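Side-chain contacts in diaminopimelate decarboxylase (Helicobacter pylori, PDB 2QGH), which catalyses the pyridoxal-5'-phosphate-dependent decarboxylation of diaminopimelate to L-lysine, the final step of bacterial lysine biosynthesis: residues 248-253 / 280-285; 87-92 / 114-119; 221-226 / 238-243; 297-300 / 305-308. All blocks are in the same frame, centred on the assembly; numbering follows the deposited sequence.

Interaction 1. Residues 248-253 / 280-285; sequences VSYENE and PGRSIV. With PLP (pyridoxal-5'-phosphate), chain B; LYS (lysine), chain C.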
loop_
_atom_site.group_PDB
_atom_site.type_symbol
_atom_site.label_atom_id
_atom_site.label_comp_id
_atom_site.label_asym_id
_atom_site.label_seq_id
_atom_site.Cartn_x
_atom_site.Cartn_y
_atom_site.Cartn_z
ATOM N N VAL A 248 -1.341 7.585 -19.705
ATOM C CA VAL A 248 -0.143 8.340 -20.052
ATOM C C VAL A 248 0.866 7.410 -20.707
ATOM O O VAL A 248 0.654 6.194 -20.780
ATOM C CB VAL A 248 0.515 9.030 -18.819
ATOM C CG1 VAL A 248 -0.417 10.104 -18.263
ATOM C CG2 VAL A 248 0.856 8.005 -17.750
ATOM N N SER A 249 1.961 7.979 -21.187
ATOM C CA SER A 249 2.965 7.179 -21.858
ATOM C C SER A 249 4.030 6.636 -20.910
ATOM O O SER A 249 5.149 7.126 -20.885
ATOM C CB SER A 249 3.625 8.001 -22.963
ATOM O OG SER A 249 4.203 7.144 -23.926
ATOM N N TYR A 250 3.684 5.616 -20.137
ATOM C CA TYR A 250 4.650 5.043 -19.216
ATOM C C TYR A 250 5.778 4.352 -19.971
ATOM O O TYR A 250 6.943 4.470 -19.595
ATOM C CB TYR A 250 3.972 4.046 -18.273
ATOM C CG TYR A 250 3.086 4.695 -17.234
ATOM C CD1 TYR A 250 3.581 5.695 -16.390
ATOM C CD2 TYR A 250 1.757 4.299 -17.078
ATOM C CE1 TYR A 250 2.775 6.282 -15.418
ATOM C CE2 TYR A 250 0.942 4.877 -16.106
ATOM C CZ TYR A 250 1.454 5.867 -15.280
ATOM O OH TYR A 250 0.642 6.438 -14.327
ATOM N N GLU A 251 5.430 3.638 -21.039
ATOM C CA GLU A 251 6.420 2.923 -21.833
ATOM C C GLU A 251 6.496 3.418 -23.285
ATOM O O GLU A 251 6.549 2.619 -24.222
ATOM C CB GLU A 251 6.102 1.427 -21.808
ATOM C CG GLU A 251 5.973 0.849 -20.406
ATOM C CD GLU A 251 5.715 -0.643 -20.406
ATOM O OE1 GLU A 251 6.588 -1.405 -20.874
ATOM O OE2 GLU A 251 4.640 -1.062 -19.936
ATOM N N ASN A 252 6.492 4.736 -23.464
ATOM C CA ASN A 252 6.569 5.350 -24.795
ATOM C C ASN A 252 5.453 4.959 -25.775
ATOM O O ASN A 252 5.641 5.034 -26.990
ATOM C CB ASN A 252 7.919 5.031 -25.445
ATOM C CG ASN A 252 9.094 5.522 -24.623
ATOM O OD1 ASN A 252 9.273 6.728 -24.430
ATOM N ND2 ASN A 252 9.904 4.586 -24.132
ATOM N N GLU A 253 4.304 4.539 -25.253
ATOM C CA GLU A 253 3.175 4.161 -26.101
ATOM C C GLU A 253 2.463 5.420 -26.588
ATOM O O GLU A 253 2.684 6.512 -26.055
ATOM C CB GLU A 253 2.190 3.301 -25.314
ATOM C CG GLU A 253 2.839 2.142 -24.614
ATOM C CD GLU A 253 2.612 2.171 -23.119
ATOM O OE1 GLU A 253 2.923 3.207 -22.483
ATOM O OE2 GLU A 253 2.128 1.152 -22.582
ATOM N N PRO A 280 -10.419 13.916 -15.045
ATOM C CA PRO A 280 -9.040 13.475 -15.262
ATOM C C PRO A 280 -8.207 13.478 -13.981
ATOM O O PRO A 280 -8.302 14.393 -13.159
ATOM C CB PRO A 280 -8.523 14.481 -16.280
ATOM C CG PRO A 280 -9.191 15.739 -15.840
ATOM C CD PRO A 280 -10.621 15.269 -15.593
ATOM N N GLY A 281 -7.393 12.443 -13.817
ATOM C CA GLY A 281 -6.539 12.345 -12.649
ATOM C C GLY A 281 -5.091 12.144 -13.063
ATOM O O GLY A 281 -4.276 13.065 -12.987
ATOM N N ARG A 282 -4.785 10.933 -13.515
ATOM C CA ARG A 282 -3.448 10.554 -13.952
ATOM C C ARG A 282 -2.870 11.518 -14.987
ATOM O O ARG A 282 -1.780 12.068 -14.796
ATOM C CB ARG A 282 -3.489 9.142 -14.542
ATOM C CG ARG A 282 -2.141 8.452 -14.645
ATOM C CD ARG A 282 -2.245 7.222 -15.539
ATOM N NE ARG A 282 -3.221 6.253 -15.051
ATOM C CZ ARG A 282 -3.020 5.436 -14.022
ATOM N NH1 ARG A 282 -1.866 5.453 -13.359
ATOM N NH2 ARG A 282 -3.985 4.611 -13.641
ATOM N N SER A 283 -3.599 11.716 -16.083
ATOM C CA SER A 283 -3.158 12.602 -17.163
ATOM C C SER A 283 -2.919 14.056 -16.741
ATOM O O SER A 283 -2.401 14.855 -17.515
ATOM C CB SER A 283 -4.159 12.555 -18.326
ATOM O OG SER A 283 -5.482 12.806 -17.891
ATOM N N ILE A 284 -3.292 14.402 -15.514
ATOM C CA ILE A 284 -3.076 15.762 -15.041
ATOM C C ILE A 284 -1.764 15.864 -14.264
ATOM O O ILE A 284 -1.015 16.826 -14.431
ATOM C CB ILE A 284 -4.207 16.236 -14.089
ATOM C CG1 ILE A 284 -5.554 16.282 -14.823
ATOM C CG2 ILE A 284 -3.853 17.612 -13.508
ATOM C CD1 ILE A 284 -5.676 17.381 -15.867
ATOM N N VAL A 285 -1.484 14.865 -13.430
ATOM C CA VAL A 285 -0.298 14.903 -12.585
ATOM C C VAL A 285 0.815 13.886 -12.805
ATOM O O VAL A 285 1.940 14.111 -12.365
ATOM C CB VAL A 285 -0.693 14.810 -11.084
ATOM C CG1 VAL A 285 -1.502 16.013 -10.680
ATOM C CG2 VAL A 285 -1.490 13.534 -10.834
HETATM N N1 PLP B . -13.290 9.417 -11.884
HETATM C C2 PLP B . -13.651 8.231 -11.212
HETATM C C2A PLP B . -15.043 8.013 -10.766
HETATM C C3 PLP B . -12.612 7.252 -10.950
HETATM O O3 PLP B . -12.903 6.079 -10.280
HETATM C C4 PLP B . -11.300 7.480 -11.365
HETATM C C4A PLP B . -10.398 6.299 -11.280
HETATM C C5 PLP B . -10.948 8.668 -12.021
HETATM C C6 PLP B . -11.975 9.647 -12.312
HETATM C C5A PLP B . -9.585 9.142 -12.292
HETATM O O4P PLP B . -9.105 8.508 -13.455
HETATM P P PLP B . -7.755 8.759 -13.964
HETATM O O1P PLP B . -6.595 9.027 -12.956
HETATM O O2P PLP B . -7.959 10.021 -14.913
HETATM O O3P PLP B . -7.362 7.464 -14.773
HETATM N N LYS C . -4.453 3.348 -8.361
HETATM C CA LYS C . -4.503 2.974 -9.809
HETATM C C LYS C . -3.120 3.121 -10.444
HETATM O O LYS C . -2.152 3.275 -9.673
HETATM C CB LYS C . -5.528 3.859 -10.542
HETATM C CG LYS C . -6.959 3.627 -10.079
HETATM C CD LYS C . -7.904 4.727 -10.525
HETATM C CE LYS C . -9.321 4.420 -10.045
HETATM N NZ LYS C . -10.317 5.520 -10.276
HETATM O OXT LYS C . -3.016 3.081 -11.690
#

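Interaction 2. Residues 87-92 / 114-119; sequences VSIGEI and AFEIEQ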
loop_
_atom_site.group_PDB
_atom_site.type_symbol
_atom_site.label_atom_id
_atom_site.label_comp_id
_atom_site.label_asym_id
_atom_site.label_seq_id
_atom_site.Cartn_x
_atom_site.Cartn_y
_atom_site.Cartn_z
ATOM N N VAL A 87 -13.766 11.188 -3.520
ATOM C CA VAL A 87 -14.338 9.884 -3.202
ATOM C C VAL A 87 -14.456 9.682 -1.692
ATOM O O VAL A 87 -14.784 8.592 -1.225
ATOM C CB VAL A 87 -13.500 8.730 -3.853
ATOM C CG1 VAL A 87 -12.127 8.585 -3.154
ATOM C CG2 VAL A 87 -14.286 7.431 -3.813
ATOM N N SER A 88 -14.212 10.743 -0.930
ATOM C CA SER A 88 -14.296 10.675 0.530
ATOM C C SER A 88 -14.425 12.063 1.131
ATOM O O SER A 88 -14.074 13.055 0.494
ATOM C CB SER A 88 -13.044 10.016 1.111
ATOM O OG SER A 88 -11.919 10.872 0.980
ATOM N N ILE A 89 -14.920 12.139 2.361
ATOM C CA ILE A 89 -15.051 13.429 3.023
ATOM C C ILE A 89 -13.654 14.015 3.154
ATOM O O ILE A 89 -13.467 15.226 3.058
ATOM C CB ILE A 89 -15.720 13.307 4.425
ATOM C CG1 ILE A 89 -15.775 14.684 5.096
ATOM C CG2 ILE A 89 -14.969 12.314 5.294
ATOM C CD1 ILE A 89 -16.510 15.748 4.272
ATOM N N GLY A 90 -12.667 13.145 3.351
ATOM C CA GLY A 90 -11.290 13.603 3.467
ATOM C C GLY A 90 -10.831 14.358 2.223
ATOM O O GLY A 90 -10.154 15.384 2.325
ATOM N N GLU A 91 -11.195 13.860 1.044
ATOM C CA GLU A 91 -10.807 14.531 -0.192
ATOM C C GLU A 91 -11.605 15.821 -0.400
ATOM O O GLU A 91 -11.088 16.801 -0.939
ATOM C CB GLU A 91 -10.994 13.601 -1.404
ATOM C CG GLU A 91 -10.097 12.386 -1.406
ATOM C CD GLU A 91 -10.124 11.631 -2.731
ATOM O OE1 GLU A 91 -11.107 11.790 -3.483
ATOM O OE2 GLU A 91 -9.175 10.870 -3.016
ATOM N N ILE A 92 -12.867 15.818 0.012
ATOM C CA ILE A 92 -13.693 17.000 -0.124
ATOM C C ILE A 92 -13.100 18.096 0.765
ATOM O O ILE A 92 -12.975 19.256 0.344
ATOM C CB ILE A 92 -15.157 16.717 0.294
ATOM C CG1 ILE A 92 -15.769 15.673 -0.642
ATOM C CG2 ILE A 92 -15.975 18.002 0.264
ATOM C CD1 ILE A 92 -17.232 15.395 -0.378
ATOM N N ALA A 114 -22.977 7.453 6.070
ATOM C CA ALA A 114 -23.958 8.464 6.438
ATOM C C ALA A 114 -23.245 9.744 6.845
ATOM O O ALA A 114 -23.700 10.842 6.533
ATOM C CB ALA A 114 -24.818 7.967 7.590
ATOM N N PHE A 115 -22.124 9.608 7.545
ATOM C CA PHE A 115 -21.398 10.802 7.961
ATOM C C PHE A 115 -20.909 11.594 6.750
ATOM O O PHE A 115 -21.068 12.813 6.698
ATOM C CB PHE A 115 -20.205 10.451 8.849
ATOM C CG PHE A 115 -19.407 11.652 9.271
ATOM C CD1 PHE A 115 -19.977 12.626 10.086
ATOM C CD2 PHE A 115 -18.103 11.832 8.826
ATOM C CE1 PHE A 115 -19.257 13.764 10.449
ATOM C CE2 PHE A 115 -17.374 12.959 9.182
ATOM C CZ PHE A 115 -17.950 13.930 9.995
ATOM N N GLU A 116 -20.321 10.901 5.778
ATOM C CA GLU A 116 -19.814 11.561 4.579
ATOM C C GLU A 116 -20.958 12.193 3.766
ATOM O O GLU A 116 -20.840 13.324 3.280
ATOM C CB GLU A 116 -19.014 10.563 3.716
ATOM C CG GLU A 116 -17.719 10.040 4.374
ATOM C CD GLU A 116 -16.877 9.167 3.440
ATOM O OE1 GLU A 116 -17.399 8.154 2.929
ATOM O OE2 GLU A 116 -15.689 9.492 3.217
ATOM N N ILE A 117 -22.064 11.472 3.624
ATOM C CA ILE A 117 -23.216 11.992 2.882
ATOM C C ILE A 117 -23.710 13.292 3.516
ATOM O O ILE A 117 -23.800 14.331 2.856
ATOM C CB ILE A 117 -24.392 10.981 2.875
ATOM C CG1 ILE A 117 -23.987 9.710 2.125
ATOM C CG2 ILE A 117 -25.616 11.612 2.239
ATOM C CD1 ILE A 117 -24.991 8.580 2.252
ATOM N N GLU A 118 -24.035 13.221 4.804
ATOM C CA GLU A 118 -24.516 14.374 5.556
ATOM C C GLU A 118 -23.577 15.577 5.442
ATOM O O GLU A 118 -24.021 16.700 5.206
ATOM C CB GLU A 118 -24.675 13.998 7.028
ATOM C CG GLU A 118 -25.029 15.165 7.931
ATOM C CD GLU A 118 -24.506 14.970 9.334
ATOM O OE1 GLU A 118 -24.950 14.016 10.007
ATOM O OE2 GLU A 118 -23.640 15.763 9.762
ATOM N N GLN A 119 -22.282 15.339 5.616
ATOM C CA GLN A 119 -21.289 16.404 5.551
ATOM C C GLN A 119 -21.215 17.025 4.176
ATOM O O GLN A 119 -21.048 18.230 4.040
ATOM C CB GLN A 119 -19.906 15.870 5.942
ATOM C CG GLN A 119 -19.768 15.555 7.417
ATOM C CD GLN A 119 -20.078 16.760 8.286
ATOM O OE1 GLN A 119 -19.363 17.765 8.256
ATOM N NE2 GLN A 119 -21.158 16.672 9.058
HETATM O O HOH W 1 -16.301 7.012 0.402
#

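Interaction 3. Residues 221-226 / 238-243; sequences QKVAKI and RFFDVG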
loop_
_atom_site.group_PDB
_atom_site.type_symbol
_atom_site.label_atom_id
_atom_site.label_comp_id
_atom_site.label_asym_id
_atom_site.label_seq_id
_atom_site.Cartn_x
_atom_site.Cartn_y
_atom_site.Cartn_z
ATOM N N GLN A 221 -21.726 7.018 -26.332
ATOM C CA GLN A 221 -22.906 6.851 -27.169
ATOM C C GLN A 221 -24.029 6.174 -26.399
ATOM O O GLN A 221 -25.164 6.652 -26.388
ATOM C CB GLN A 221 -22.552 6.027 -28.402
ATOM C CG GLN A 221 -21.353 6.561 -29.150
ATOM C CD GLN A 221 -20.961 5.698 -30.327
ATOM O OE1 GLN A 221 -20.998 4.468 -30.249
ATOM N NE2 GLN A 221 -20.567 6.337 -31.423
ATOM N N LYS A 222 -23.714 5.060 -25.752
ATOM C CA LYS A 222 -24.719 4.338 -24.996
ATOM C C LYS A 222 -25.330 5.194 -23.902
ATOM O O LYS A 222 -26.542 5.206 -23.735
ATOM C CB LYS A 222 -24.129 3.062 -24.399
ATOM C CG LYS A 222 -23.984 1.922 -25.409
ATOM C CD LYS A 222 -23.112 2.316 -26.601
ATOM C CE LYS A 222 -23.033 1.209 -27.651
ATOM N NZ LYS A 222 -22.452 -0.060 -27.122
ATOM N N VAL A 223 -24.495 5.911 -23.156
ATOM C CA VAL A 223 -24.994 6.758 -22.076
ATOM C C VAL A 223 -25.721 7.980 -22.628
ATOM O O VAL A 223 -26.635 8.502 -21.996
ATOM C CB VAL A 223 -23.847 7.216 -21.136
ATOM C CG1 VAL A 223 -24.397 8.112 -20.028
ATOM C CG2 VAL A 223 -23.164 5.990 -20.528
ATOM N N ALA A 224 -25.316 8.442 -23.805
ATOM C CA ALA A 224 -25.982 9.586 -24.414
ATOM C C ALA A 224 -27.387 9.133 -24.805
ATOM O O ALA A 224 -28.344 9.914 -24.765
ATOM C CB ALA A 224 -25.224 10.061 -25.641
ATOM N N LYS A 225 -27.512 7.861 -25.167
ATOM C CA LYS A 225 -28.805 7.332 -25.557
ATOM C C LYS A 225 -29.724 7.259 -24.343
ATOM O O LYS A 225 -30.863 7.719 -24.394
ATOM C CB LYS A 225 -28.649 5.951 -26.198
ATOM C CG LYS A 225 -29.946 5.367 -26.734
ATOM C CD LYS A 225 -29.683 4.126 -27.580
ATOM C CE LYS A 225 -30.971 3.484 -28.067
ATOM N NZ LYS A 225 -30.687 2.313 -28.952
ATOM N N ILE A 226 -29.230 6.692 -23.247
ATOM C CA ILE A 226 -30.045 6.588 -22.042
ATOM C C ILE A 226 -30.414 7.988 -21.547
ATOM O O ILE A 226 -31.528 8.214 -21.065
ATOM C CB ILE A 226 -29.306 5.812 -20.917
ATOM C CG1 ILE A 226 -28.038 6.555 -20.514
ATOM C CG2 ILE A 226 -28.934 4.417 -21.399
ATOM C CD1 ILE A 226 -27.208 5.836 -19.460
ATOM N N ARG A 238 -28.604 18.252 -16.560
ATOM C CA ARG A 238 -27.853 19.466 -16.855
ATOM C C ARG A 238 -26.383 19.141 -17.112
ATOM O O ARG A 238 -25.665 19.943 -17.707
ATOM C CB ARG A 238 -27.970 20.453 -15.681
ATOM C CG ARG A 238 -29.391 21.023 -15.472
ATOM C CD ARG A 238 -29.570 22.371 -16.201
ATOM N NE ARG A 238 -30.971 22.742 -16.440
ATOM C CZ ARG A 238 -31.347 23.883 -17.019
ATOM N NH1 ARG A 238 -30.437 24.764 -17.406
ATOM N NH2 ARG A 238 -32.627 24.131 -17.243
ATOM N N PHE A 239 -25.955 17.954 -16.675
ATOM C CA PHE A 239 -24.567 17.510 -16.828
ATOM C C PHE A 239 -24.417 16.112 -17.442
ATOM O O PHE A 239 -25.278 15.241 -17.285
ATOM C CB PHE A 239 -23.861 17.488 -15.463
ATOM C CG PHE A 239 -23.932 18.784 -14.707
ATOM C CD1 PHE A 239 -23.046 19.818 -14.982
ATOM C CD2 PHE A 239 -24.866 18.958 -13.695
ATOM C CE1 PHE A 239 -23.089 21.006 -14.256
ATOM C CE2 PHE A 239 -24.915 20.141 -12.964
ATOM C CZ PHE A 239 -24.019 21.168 -13.248
ATOM N N PHE A 240 -23.296 15.906 -18.122
ATOM C CA PHE A 240 -22.966 14.626 -18.738
ATOM C C PHE A 240 -21.511 14.384 -18.316
ATOM O O PHE A 240 -20.587 15.032 -18.826
ATOM C CB PHE A 240 -23.070 14.723 -20.265
ATOM C CG PHE A 240 -22.995 13.384 -20.968
ATOM C CD1 PHE A 240 -24.119 12.569 -21.058
ATOM C CD2 PHE A 240 -21.796 12.944 -21.532
ATOM C CE1 PHE A 240 -24.059 11.337 -21.700
ATOM C CE2 PHE A 240 -21.722 11.711 -22.178
ATOM C CZ PHE A 240 -22.858 10.906 -22.262
ATOM N N ASP A 241 -21.308 13.458 -17.386
ATOM C CA ASP A 241 -19.978 13.179 -16.869
ATOM C C ASP A 241 -19.317 11.936 -17.453
ATOM O O ASP A 241 -19.787 10.822 -17.245
ATOM C CB ASP A 241 -20.056 13.041 -15.350
ATOM C CG ASP A 241 -18.746 13.341 -14.672
ATOM O OD1 ASP A 241 -17.690 12.953 -15.215
ATOM O OD2 ASP A 241 -18.776 13.959 -13.589
ATOM N N VAL A 242 -18.201 12.130 -18.149
ATOM C CA VAL A 242 -17.472 11.028 -18.771
ATOM C C VAL A 242 -16.363 10.434 -17.896
ATOM O O VAL A 242 -15.675 9.501 -18.314
ATOM C CB VAL A 242 -16.833 11.467 -20.108
ATOM C CG1 VAL A 242 -17.894 12.039 -21.037
ATOM C CG2 VAL A 242 -15.750 12.478 -19.850
ATOM N N GLY A 243 -16.196 10.966 -16.685
ATOM C CA GLY A 243 -15.159 10.471 -15.794
ATOM C C GLY A 243 -13.758 10.792 -16.288
ATOM O O GLY A 243 -13.558 11.740 -17.052
#

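Interaction 4. Residues 297-300 / 305-308; sequences YEKK and RFVI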
loop_
_atom_site.group_PDB
_atom_site.type_symbol
_atom_site.label_atom_id
_atom_site.label_comp_id
_atom_site.label_asym_id
_atom_site.label_seq_id
_atom_site.Cartn_x
_atom_site.Cartn_y
_atom_site.Cartn_z
ATOM N N TYR A 297 23.863 0.622 -2.738
ATOM C CA TYR A 297 24.814 -0.440 -3.075
ATOM C C TYR A 297 24.537 -1.020 -4.464
ATOM O O TYR A 297 23.465 -0.819 -5.030
ATOM C CB TYR A 297 24.719 -1.601 -2.068
ATOM C CG TYR A 297 24.698 -1.196 -0.614
ATOM C CD1 TYR A 297 23.517 -1.258 0.134
ATOM C CD2 TYR A 297 25.852 -0.723 0.010
ATOM C CE1 TYR A 297 23.489 -0.856 1.464
ATOM C CE2 TYR A 297 25.835 -0.319 1.330
ATOM C CZ TYR A 297 24.655 -0.383 2.054
ATOM O OH TYR A 297 24.659 0.048 3.359
ATOM N N GLU A 298 25.524 -1.748 -4.984
ATOM C CA GLU A 298 25.445 -2.456 -6.262
ATOM C C GLU A 298 25.759 -3.890 -5.853
ATOM O O GLU A 298 26.696 -4.122 -5.094
ATOM C CB GLU A 298 26.509 -1.958 -7.246
ATOM C CG GLU A 298 26.081 -0.782 -8.117
ATOM C CD GLU A 298 25.906 -1.163 -9.585
ATOM O OE1 GLU A 298 25.544 -0.285 -10.395
ATOM O OE2 GLU A 298 26.135 -2.339 -9.928
ATOM N N LYS A 299 24.997 -4.852 -6.346
ATOM C CA LYS A 299 25.227 -6.235 -5.959
ATOM C C LYS A 299 25.207 -7.242 -7.108
ATOM O O LYS A 299 24.353 -7.170 -7.996
ATOM C CB LYS A 299 24.184 -6.622 -4.908
ATOM C CG LYS A 299 24.133 -8.085 -4.540
ATOM C CD LYS A 299 23.010 -8.315 -3.525
ATOM C CE LYS A 299 22.909 -9.765 -3.109
ATOM N NZ LYS A 299 21.883 -9.952 -2.049
ATOM N N LYS A 300 26.160 -8.176 -7.078
ATOM C CA LYS A 300 26.259 -9.230 -8.083
ATOM C C LYS A 300 26.290 -10.595 -7.405
ATOM O O LYS A 300 25.357 -11.391 -7.543
ATOM C CB LYS A 300 27.516 -9.067 -8.938
ATOM C CG LYS A 300 27.460 -7.917 -9.921
ATOM C CD LYS A 300 27.734 -6.582 -9.248
ATOM C CE LYS A 300 27.414 -5.421 -10.191
ATOM N NZ LYS A 300 28.032 -5.574 -11.542
ATOM N N ARG A 305 22.685 -8.587 -11.732
ATOM C CA ARG A 305 23.112 -7.379 -11.039
ATOM C C ARG A 305 21.927 -6.725 -10.363
ATOM O O ARG A 305 20.841 -6.626 -10.943
ATOM C CB ARG A 305 23.757 -6.357 -11.995
ATOM C CG ARG A 305 23.914 -4.977 -11.341
ATOM C CD ARG A 305 24.948 -4.078 -12.004
ATOM N NE ARG A 305 24.517 -3.570 -13.297
ATOM C CZ ARG A 305 24.336 -2.283 -13.578
ATOM N NH1 ARG A 305 24.546 -1.355 -12.653
ATOM N NH2 ARG A 305 23.952 -1.922 -14.796
ATOM N N PHE A 306 22.143 -6.280 -9.130
ATOM C CA PHE A 306 21.102 -5.619 -8.372
ATOM C C PHE A 306 21.536 -4.214 -7.982
ATOM O O PHE A 306 22.595 -4.023 -7.374
ATOM C CB PHE A 306 20.764 -6.414 -7.109
ATOM C CG PHE A 306 20.144 -7.759 -7.375
ATOM C CD1 PHE A 306 20.932 -8.897 -7.482
ATOM C CD2 PHE A 306 18.763 -7.892 -7.485
ATOM C CE1 PHE A 306 20.352 -10.153 -7.689
ATOM C CE2 PHE A 306 18.175 -9.139 -7.691
ATOM C CZ PHE A 306 18.972 -10.273 -7.792
ATOM N N VAL A 307 20.721 -3.231 -8.345
ATOM C CA VAL A 307 20.997 -1.844 -8.004
ATOM C C VAL A 307 20.053 -1.460 -6.863
ATOM O O VAL A 307 18.873 -1.185 -7.084
ATOM C CB VAL A 307 20.769 -0.916 -9.213
ATOM C CG1 VAL A 307 20.801 0.551 -8.766
ATOM C CG2 VAL A 307 21.843 -1.179 -10.274
ATOM N N ILE A 308 20.589 -1.453 -5.644
ATOM C CA ILE A 308 19.828 -1.133 -4.441
ATOM C C ILE A 308 19.732 0.365 -4.219
ATOM O O ILE A 308 20.737 1.056 -4.029
ATOM C CB ILE A 308 20.465 -1.814 -3.205
ATOM C CG1 ILE A 308 20.455 -3.329 -3.408
ATOM C CG2 ILE A 308 19.698 -1.471 -1.952
ATOM C CD1 ILE A 308 21.529 -4.057 -2.623
#

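Interaction 1. Residues 248-253 / 280-285
Tyr250 and Arg282 meet in the active site, at the C-terminal end of the strands of the (beta/alpha)8 barrel that binds pyridoxal-5'-phosphate (PLP). The barrel and its cofactor place the enzyme among the fold type III PLP enzymes. Arg282 NH1 donates to Tyr250 OH at 2.9 Å, with an N-H...O angle of 151°. The guanidinium reaches the phenol ring at its edge, and the two planes stand 79° apart. Arg282 is fully extended up to CD, then turns at chi3 (-59°), which swings its nitrogens toward the bound lysine. Arg282 NH2 donates to OXT of the bound lysine at 2.7 Å. NH1 adds a weak bond to the same oxygen, and NH2 is also bonded to Ser208. The other end of the lysine is at the cofactor: NZ of the lysine lies 1.3 Å from PLP C4A, consistent with a Schiff base. Arg282 thus grips the end of the ligand remote from the cofactor. Its backbone serves the cofactor as well. Gly281 is at the N-cap position of the short helix 282-285, and Gly281 N bonds PLP O2P at 2.7 Å. Arg282 N bonds O1P, so the phosphate sits at the start of this helix. Val248 CG2 sits over one face of the Tyr250 ring, offset toward its rim. The same methyl touches the aliphatic part of the arginine, with Val248 CG2 3.9 Å from Arg282 CD. Its other methyl, Val248 CG1, rests 3.9 Å from Ser283 CA.

Interaction 2. Residues 87-92 / 114-119
Ile89 and Glu116 bring the two backbones closest, with 5.3 Å between their CA atoms. Residues 87-92 lead from a loop into the first turn of helix 89-97, and residues 114-119 form the start of helix 114-122. Glu116 reaches over to the first of these helix starts with its carboxylate. Its OE2 accepts from Ile89 N at 2.9 Å, a nearly straight bond (163°) in which the N-H comes from above the carboxylate plane. The acid is thus placed where a helix N-terminus would be expected to favour negative charge. OE1 takes the N-H of Ser113, just before its own helix, and a water that also bonds Val87 O. Both helices belong to the outer layer of the (beta/alpha)8 barrel, following strands 83-86 and 105-107. Ser88 is the N-cap of helix 89-97: its OG accepts from Glu91 N at 3.1 Å. That hydroxyl is also bonded to Asn387 O of the second subunit. Apolar contacts fill in beside the polar bond. Ile89 CG2 lies 3.7 Å from Glu116 CG. With CG1 anti to the backbone N (chi1 178°), the other branch of Ile89 carries CD1 to 3.8 Å from Gln119 CB.

Interaction 3. Residues 221-226 / 238-243
Phe240 on strand 239-241 packs against Val223 and Ala224 of helix 213-232. Three buried residues make the whole contact, and all of it is apolar. Phe240 points toward the helix, and with CG anti to the backbone N (chi1 -169°) the far side of its ring, CE1 and CZ, does the touching. Val223 meets this corner with one branch. Its CG1 is swung opposite its own backbone N (chi1 179°) and lies 3.6 Å from Phe240 CE1. The next residue offers less bulk. Ala224 CA lies 3.8 Å from Phe240 CE1, and the methyl Ala224 CB is 4.2 Å from Phe240 CZ. The ring corner therefore rests on the helix backbone as well as on side chains. Val223 also packs on Val202 of strand 197-203, so it touches side chains of two neighbouring strands. Asp241, next along, turns the other way, away from the helix. Its OD1 accepts from Gly243 N at 2.9 Å (N-H...O angle 160°), which makes an Asx turn. Gly243 itself has positive phi, which suits glycine, and the chain then runs on to Gly244 and Gly245 of the cofactor pocket. Helix 213-232 connects strands 197-203 and 239-241, which lie side by side in parallel. This is the beta-alpha-beta crossover that repeats around a (beta/alpha)8 barrel.

Interaction 4. Residues 297-300 / 305-308
Tyr297 pairs with Ile308 as an antiparallel hydrogen-bonded pair: Ile308 N donates to Tyr297 O at 3.0 Å, while the return bond is weak. Tyr297 CB also lies 4.1 Å from Ile308 CD1, and the phenol OH reaches Lys112 O of the second subunit. Glu298 faces Val307 in a non-hydrogen-bonded pair, on the other face of the sheet. Its chain bends at chi2 (-111°) and brings the carboxylate to Arg305. Glu298 OE1 and Arg305 NH1 form a salt bridge at 2.7 Å, with the two flat groups nearly coplanar (11° apart). Within it NH1 makes weak hydrogen bonds to both carboxylate oxygens. Leu364 N also bonds OE1, and Leu361 O accepts from Arg305 NH2. Lys299 returns to hydrogen bonding with Phe306, and Phe306 N lies 2.6 Å from Lys299 O. The lysine chain is extended from CB to NZ and leaves the sheet for the second subunit, where NZ bonds Gly178 O, Lys176 O and Glu131 O. Lys300 CE folds back to 3.3 Å from Arg305 CD. The short segments 297-299 and 306-308 run antiparallel, 163° between their directions. They form a beta hairpin within a mixed sheet, with the face bearing Tyr297 and Lys299 turned to the dimer interface.

In the fold
Interactions 1, 2 and 3 belong to the PLP-binding barrel, whereas interaction 4 lies in the separate mixed sheet. Strand 289-299 of that sheet follows helix 282-285 of interaction 1 in the chain. Interaction 3 is fully buried and purely apolar, as suits a helix lying on a barrel strand. Interaction 1 is partly buried and mixes an arginine-phenol hydrogen bond with valine packing, beside the ligands. Interaction 2 is also partly buried, but its carboxylate serves a helix start instead of a ligand. Interaction 4 is buried and combines strand pairing with a salt bridge. Interactions 2 and 4 sit about 46 Å apart, centre to centre, yet both touch the second subunit.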